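Local coordinates for magnesium-protoporphyrin O-methyltransferase (PDB 4QDJ), which catalyses methyl transfer from S-adenosylmethionine to magnesium protoporphyrin IX, forming its 13-monomethyl ester on the route to chlorophyll, at residues 43-47 / 214-220; 206-212 / 224-230. All coordinates share one frame; numbering follows the deposited sequence.

Contact 1 of 2, residues 43-47 / 214-220; sequences GHQQT and MTSTRFY. With SAM (S-adenosylmethionine), chain B.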
loop_
_atom_site.group_PDB
_atom_site.type_symbol
_atom_site.label_atom_id
_atom_site.label_comp_id
_atom_site.label_asym_id
_atom_site.label_seq_id
_atom_site.Cartn_x
_atom_site.Cartn_y
_atom_site.Cartn_z
ATOM N N GLY A 43 6.198 13.035 -3.680
ATOM C CA GLY A 43 6.497 12.336 -2.443
ATOM C C GLY A 43 6.101 10.871 -2.502
ATOM O O GLY A 43 6.866 9.985 -2.109
ATOM N N HIS A 44 4.895 10.616 -2.995
ATOM C CA HIS A 44 4.406 9.251 -3.131
ATOM C C HIS A 44 5.278 8.445 -4.090
ATOM O O HIS A 44 5.555 7.272 -3.849
ATOM C CB HIS A 44 2.948 9.247 -3.596
ATOM C CG HIS A 44 2.452 7.897 -4.007
ATOM N ND1 HIS A 44 2.315 7.528 -5.328
ATOM C CD2 HIS A 44 2.068 6.827 -3.274
ATOM C CE1 HIS A 44 1.861 6.289 -5.390
ATOM N NE2 HIS A 44 1.703 5.840 -4.158
ATOM N N GLN A 45 5.727 9.080 -5.168
ATOM C CA GLN A 45 6.610 8.403 -6.112
ATOM C C GLN A 45 7.931 8.017 -5.440
ATOM O O GLN A 45 8.505 6.969 -5.739
ATOM C CB GLN A 45 6.868 9.268 -7.346
ATOM C CG GLN A 45 7.665 8.558 -8.430
ATOM C CD GLN A 45 6.910 7.391 -9.040
ATOM O OE1 GLN A 45 5.787 7.549 -9.519
ATOM N NE2 GLN A 45 7.520 6.213 -9.020
ATOM N N GLN A 46 8.407 8.862 -4.530
ATOM C CA GLN A 46 9.629 8.564 -3.791
ATOM C C GLN A 46 9.438 7.348 -2.888
ATOM O O GLN A 46 10.316 6.490 -2.792
ATOM C CB GLN A 46 10.081 9.775 -2.971
ATOM C CG GLN A 46 11.339 9.526 -2.152
ATOM C CD GLN A 46 11.866 10.782 -1.490
ATOM O OE1 GLN A 46 11.801 11.873 -2.057
ATOM N NE2 GLN A 46 12.395 10.635 -0.280
ATOM N N THR A 47 8.284 7.276 -2.232
ATOM C CA THR A 47 7.971 6.142 -1.368
ATOM C C THR A 47 7.950 4.849 -2.174
ATOM O O THR A 47 8.568 3.855 -1.789
ATOM C CB THR A 47 6.617 6.331 -0.657
ATOM O OG1 THR A 47 6.679 7.495 0.175
ATOM C CG2 THR A 47 6.283 5.116 0.202
ATOM N N MET A 214 12.086 7.166 5.059
ATOM C CA MET A 214 11.266 8.321 5.372
ATOM C C MET A 214 11.181 9.234 4.167
ATOM O O MET A 214 12.199 9.681 3.642
ATOM C CB MET A 214 11.846 9.085 6.561
ATOM C CG MET A 214 11.035 10.310 6.954
ATOM S SD MET A 214 9.427 9.874 7.643
ATOM C CE MET A 214 8.597 11.460 7.613
ATOM N N THR A 215 9.961 9.495 3.717
ATOM C CA THR A 215 9.751 10.479 2.672
ATOM C C THR A 215 9.206 11.734 3.325
ATOM O O THR A 215 8.197 11.689 4.030
ATOM C CB THR A 215 8.766 9.985 1.603
ATOM O OG1 THR A 215 9.233 8.742 1.063
ATOM C CG2 THR A 215 8.646 11.012 0.482
ATOM N N SER A 216 9.887 12.851 3.105
ATOM C CA SER A 216 9.479 14.116 3.691
ATOM C C SER A 216 9.469 15.213 2.641
ATOM O O SER A 216 10.520 15.642 2.169
ATOM C CB SER A 216 10.418 14.505 4.836
ATOM O OG SER A 216 10.411 13.529 5.860
ATOM N N THR A 217 8.274 15.652 2.267
ATOM C CA THR A 217 8.127 16.819 1.410
ATOM C C THR A 217 7.288 17.847 2.153
ATOM O O THR A 217 7.050 17.711 3.352
ATOM C CB THR A 217 7.460 16.474 0.068
ATOM O OG1 THR A 217 6.098 16.094 0.291
ATOM C CG2 THR A 217 8.199 15.335 -0.624
ATOM N N ARG A 218 6.831 18.870 1.443
ATOM C CA ARG A 218 6.078 19.944 2.074
ATOM C C ARG A 218 4.718 19.477 2.592
ATOM O O ARG A 218 4.299 19.860 3.684
ATOM C CB ARG A 218 5.918 21.118 1.104
ATOM C CG ARG A 218 5.295 22.357 1.717
ATOM C CD ARG A 218 5.578 23.582 0.863
ATOM N NE ARG A 218 4.800 24.740 1.289
ATOM C CZ ARG A 218 5.152 26.001 1.061
ATOM N NH1 ARG A 218 6.281 26.271 0.420
ATOM N NH2 ARG A 218 4.380 26.993 1.483
ATOM N N PHE A 219 4.039 18.638 1.815
ATOM C CA PHE A 219 2.679 18.224 2.151
ATOM C C PHE A 219 2.518 16.712 2.239
ATOM O O PHE A 219 1.404 16.209 2.382
ATOM C CB PHE A 219 1.689 18.773 1.122
ATOM C CG PHE A 219 1.703 20.267 1.005
ATOM C CD1 PHE A 219 1.076 21.053 1.957
ATOM C CD2 PHE A 219 2.339 20.886 -0.058
ATOM C CE1 PHE A 219 1.084 22.429 1.852
ATOM C CE2 PHE A 219 2.350 22.263 -0.169
ATOM C CZ PHE A 219 1.724 23.035 0.788
ATOM N N TYR A 220 3.628 15.988 2.152
ATOM C CA TYR A 220 3.583 14.533 2.170
ATOM C C TYR A 220 4.636 13.980 3.121
ATOM O O TYR A 220 5.820 14.291 3.001
ATOM C CB TYR A 220 3.781 13.978 0.755
ATOM C CG TYR A 220 3.831 12.467 0.666
ATOM C CD1 TYR A 220 2.673 11.720 0.486
ATOM C CD2 TYR A 220 5.040 11.790 0.747
ATOM C CE1 TYR A 220 2.721 10.336 0.400
ATOM C CE2 TYR A 220 5.098 10.412 0.662
ATOM C CZ TYR A 220 3.939 9.690 0.486
ATOM O OH TYR A 220 4.011 8.318 0.402
HETATM N N SAM B . -0.996 1.688 -1.729
HETATM C CA SAM B . -1.302 2.485 -2.914
HETATM C C SAM B . -0.124 3.374 -3.288
HETATM O O SAM B . 0.686 3.739 -2.434
HETATM O OXT SAM B . 0.043 3.742 -4.451
HETATM C CB SAM B . -2.579 3.311 -2.745
HETATM C CG SAM B . -2.613 4.307 -1.587
HETATM S SD SAM B . -4.150 5.276 -1.568
HETATM C CE SAM B . -3.677 6.697 -0.552
HETATM C "C5'" SAM B . -5.112 4.347 -0.356
HETATM C "C4'" SAM B . -5.793 3.140 -0.983
HETATM O "O4'" SAM B . -6.104 2.217 0.038
HETATM C "C3'" SAM B . -7.099 3.488 -1.685
HETATM O "O3'" SAM B . -7.059 2.988 -3.001
HETATM C "C2'" SAM B . -8.161 2.751 -0.895
HETATM O "O2'" SAM B . -9.194 2.258 -1.720
HETATM C "C1'" SAM B . -7.353 1.637 -0.252
HETATM N N9 SAM B . -7.961 1.098 0.971
HETATM C C8 SAM B . -8.475 1.800 2.027
HETATM N N7 SAM B . -8.933 0.912 2.940
HETATM C C5 SAM B . -8.712 -0.339 2.476
HETATM C C6 SAM B . -8.981 -1.594 3.000
HETATM N N6 SAM B . -9.572 -1.714 4.187
HETATM N N1 SAM B . -8.634 -2.715 2.277
HETATM C C2 SAM B . -8.021 -2.590 1.047
HETATM N N3 SAM B . -7.760 -1.338 0.530
HETATM C C4 SAM B . -8.099 -0.235 1.239
HETATM O O HOH W 1 11.667 7.652 0.578
HETATM O O HOH W 2 12.423 12.611 1.587
#
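Tyr220 lays one face of its ring over the backbone of Gly43 and His44, with His44 N 3.6 Å above the ring plane and nearer the ring's border than its centre. Gly43 makes this approach possible, since a beta carbon at that position would collide with Tyr220 CD2. The ring, with CG anti to the backbone N (chi1 177°), runs alongside helix 35-58 and brings its hydroxyl to Thr47. Near the plane of the ring, Thr47 OG1 lies 2.8 Å from Tyr220 OH. Thr47 OG1 also hydrogen-bonds Thr215 OG1 at 3.0 Å, the two threonine side chains crossing at a slant. Thr215 turns its other branch inward, CG2 resting 3.3 Å from Gly43 O, while Gln46 runs antiparallel alongside it and shares a water with Thr215 OG1. His44 points its ring edge at the cofactor: NE2 donates to SAM OXT at 2.7 Å and, more weakly, to SAM O at 2.9 Å, and Tyr28 stacks on the imidazole. Asp135 also hydrogen-bonds Tyr220 OH, and the hydroxyls of Tyr220, Thr47 and Thr215 lie in succession between it and a water, tying the C-terminal hairpin to the helix turn that presents His44 to the methyl donor.

Contact 2 of 2, residues 206-212 / 224-230; sequences GFSIART and ILEAVRS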
loop_
_atom_site.group_PDB
_atom_site.type_symbol
_atom_site.label_atom_id
_atom_site.label_comp_id
_atom_site.label_asym_id
_atom_site.label_seq_id
_atom_site.Cartn_x
_atom_site.Cartn_y
_atom_site.Cartn_z
ATOM N N GLY A 206 5.361 -10.926 16.024
ATOM C CA GLY A 206 6.550 -11.728 15.797
ATOM C C GLY A 206 7.496 -11.176 14.751
ATOM O O GLY A 206 8.282 -11.919 14.163
ATOM N N PHE A 207 7.430 -9.869 14.520
ATOM C CA PHE A 207 8.282 -9.226 13.527
ATOM C C PHE A 207 9.268 -8.248 14.156
ATOM O O PHE A 207 8.933 -7.531 15.099
ATOM C CB PHE A 207 7.433 -8.482 12.490
ATOM C CG PHE A 207 6.743 -9.382 11.507
ATOM C CD1 PHE A 207 5.635 -10.122 11.883
ATOM C CD2 PHE A 207 7.194 -9.474 10.199
ATOM C CE1 PHE A 207 4.994 -10.947 10.976
ATOM C CE2 PHE A 207 6.556 -10.295 9.286
ATOM C CZ PHE A 207 5.455 -11.033 9.676
ATOM N N SER A 208 10.486 -8.232 13.626
ATOM C CA SER A 208 11.482 -7.250 14.032
ATOM C C SER A 208 11.726 -6.279 12.884
ATOM O O SER A 208 11.508 -6.613 11.722
ATOM C CB SER A 208 12.791 -7.931 14.434
ATOM O OG SER A 208 13.400 -8.564 13.322
ATOM N N ILE A 209 12.172 -5.073 13.212
ATOM C CA ILE A 209 12.398 -4.059 12.191
ATOM C C ILE A 209 13.754 -4.243 11.516
ATOM O O ILE A 209 14.773 -4.421 12.187
ATOM C CB ILE A 209 12.297 -2.641 12.782
ATOM C CG1 ILE A 209 10.949 -2.454 13.485
ATOM C CG2 ILE A 209 12.492 -1.596 11.701
ATOM C CD1 ILE A 209 9.754 -2.700 12.590
ATOM N N ALA A 210 13.752 -4.223 10.186
ATOM C CA ALA A 210 14.984 -4.266 9.409
ATOM C C ALA A 210 15.264 -2.877 8.843
ATOM O O ALA A 210 15.566 -1.952 9.594
ATOM C CB ALA A 210 14.877 -5.294 8.295
ATOM N N ARG A 211 15.146 -2.718 7.529
ATOM C CA ARG A 211 15.341 -1.401 6.929
ATOM C C ARG A 211 14.192 -0.459 7.270
ATOM O O ARG A 211 13.069 -0.895 7.525
ATOM C CB ARG A 211 15.517 -1.502 5.411
ATOM C CG ARG A 211 16.828 -2.151 5.002
ATOM C CD ARG A 211 16.899 -2.414 3.508
ATOM N NE ARG A 211 15.983 -3.478 3.111
ATOM C CZ ARG A 211 16.005 -4.090 1.931
ATOM N NH1 ARG A 211 16.904 -3.750 1.017
ATOM N NH2 ARG A 211 15.126 -5.047 1.669
ATOM N N THR A 212 14.488 0.834 7.304
ATOM C CA THR A 212 13.447 1.843 7.432
ATOM C C THR A 212 13.738 2.971 6.463
ATOM O O THR A 212 14.851 3.096 5.953
ATOM C CB THR A 212 13.327 2.433 8.861
ATOM O OG1 THR A 212 14.399 3.353 9.106
ATOM C CG2 THR A 212 13.337 1.344 9.919
ATOM N N ILE A 224 8.489 4.677 6.436
ATOM C CA ILE A 224 8.449 3.328 5.880
ATOM C C ILE A 224 9.203 2.354 6.777
ATOM O O ILE A 224 10.350 2.599 7.137
ATOM C CB ILE A 224 9.075 3.291 4.470
ATOM C CG1 ILE A 224 8.608 4.493 3.644
ATOM C CG2 ILE A 224 8.738 1.982 3.765
ATOM C CD1 ILE A 224 9.378 4.682 2.353
ATOM N N LEU A 225 8.553 1.252 7.141
ATOM C CA LEU A 225 9.191 0.219 7.952
ATOM C C LEU A 225 9.190 -1.119 7.231
ATOM O O LEU A 225 8.153 -1.566 6.741
ATOM C CB LEU A 225 8.472 0.058 9.293
ATOM C CG LEU A 225 8.374 1.283 10.202
ATOM C CD1 LEU A 225 7.615 0.934 11.474
ATOM C CD2 LEU A 225 9.757 1.823 10.530
ATOM N N GLU A 226 10.356 -1.752 7.169
ATOM C CA GLU A 226 10.455 -3.130 6.715
ATOM C C GLU A 226 10.532 -4.018 7.944
ATOM O O GLU A 226 11.442 -3.877 8.762
ATOM C CB GLU A 226 11.699 -3.337 5.849
ATOM C CG GLU A 226 11.896 -4.777 5.395
ATOM C CD GLU A 226 13.223 -4.996 4.695
ATOM O OE1 GLU A 226 14.244 -4.454 5.166
ATOM O OE2 GLU A 226 13.247 -5.708 3.670
ATOM N N ALA A 227 9.565 -4.918 8.083
ATOM C CA ALA A 227 9.530 -5.834 9.211
ATOM C C ALA A 227 9.770 -7.256 8.727
ATOM O O ALA A 227 9.214 -7.683 7.714
ATOM C CB ALA A 227 8.199 -5.732 9.938
ATOM N N VAL A 228 10.611 -7.986 9.448
ATOM C CA VAL A 228 10.943 -9.357 9.080
ATOM C C VAL A 228 10.628 -10.316 10.225
ATOM O O VAL A 228 10.915 -10.024 11.388
ATOM C CB VAL A 228 12.427 -9.480 8.662
ATOM C CG1 VAL A 228 12.822 -10.936 8.476
ATOM C CG2 VAL A 228 12.683 -8.685 7.387
ATOM N N ARG A 229 10.018 -11.448 9.890
ATOM C CA ARG A 229 9.647 -12.450 10.877
ATOM C C ARG A 229 10.897 -13.032 11.528
ATOM O O ARG A 229 11.778 -13.553 10.847
ATOM C CB ARG A 229 8.812 -13.549 10.213
ATOM C CG ARG A 229 8.069 -14.443 11.183
ATOM C CD ARG A 229 7.172 -15.433 10.454
ATOM N NE ARG A 229 5.940 -14.824 9.954
ATOM C CZ ARG A 229 4.858 -14.613 10.699
ATOM N NH1 ARG A 229 4.863 -14.946 11.984
ATOM N NH2 ARG A 229 3.775 -14.065 10.163
ATOM N N SER A 230 10.974 -12.926 12.850
ATOM C CA SER A 230 12.145 -13.388 13.587
ATOM C C SER A 230 11.946 -14.795 14.136
ATOM O O SER A 230 10.988 -15.481 13.779
ATOM C CB SER A 230 12.476 -12.420 14.725
ATOM O OG SER A 230 11.369 -12.257 15.594
HETATM O O HOH W 3 8.375 -14.793 14.438
#
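Ala227 packs its methyl against Phe207, CB to CB at 3.8 Å, and on the same face of the hairpin the tip of Ile209 comes to it, CD1 lying 4.3 Å from Ala227 CB. Farther along that face, the side chains of Thr212 and Leu225 run alongside one another in the same direction; Ala210 CB touches Val228 CG2 at 4.1 Å. Phe207 sets its ring rim against a face of the Arg229 guanidinium, CE1 to NH2 3.4 Å, with the two planes 65° apart, while Arg229 NH2 is hydrogen-bonded to Ala156 O. These strands form the antiparallel hairpin that closes the sheet of a class I methyltransferase, Ser208 and Val228 being a hydrogen-bonded pair (Val228 N to Ser208 O 2.8 Å). Between Ile209 and Thr212 the register slips by one residue, a beta bulge that sets both Ala210 and Arg211 opposite Glu226. Ala210 N binds Glu226 O at 2.7 Å, whereas Arg211 N turns to the side chain, meeting the anti lone pair of Glu226 OE1 at 3.1 Å. With CG anti to its N (chi1 177°) and the chain extended, Glu226 carries its carboxylate out to Arg211. Arg211 grips it side-on: NE reaches Glu226 OE1 from above the carboxylate plane, and NH2 meets Glu226 OE2 at 2.8 Å, on its syn side but 29° out of that plane. Arg159 also salt-bridges OE2. With an alanine at Glu226, Arg211 N would probably lose its acceptor, and Arg211 and Arg159 their shared anion. Asp58 forms a second salt bridge to Arg211, which also makes a cation-pi contact with Trp54.

Overall arrangement
Both contacts use strand 207-216, an outermost strand of the mixed seven-stranded sheet, and their centres lie 21 Å apart. Contact 2 pairs the start of this strand with the end of strand 221-229, within a single hairpin; contact 1 sets the strand's far end and the following turn against helix 35-58. In sequence the order is 43-47, 206-212, 214-220, 224-230, so the segments of the two contacts alternate; the hairpin closes locally, whereas the helix is reached across 166 intervening residues. The two meet where Ile224 CD1 packs on Thr47 CG2 at 3.8 Å. One hairpin thus joins the edge of the sheet formed by the two last strands to the helix whose His44 holds the carboxylate of S-adenosylmethionine.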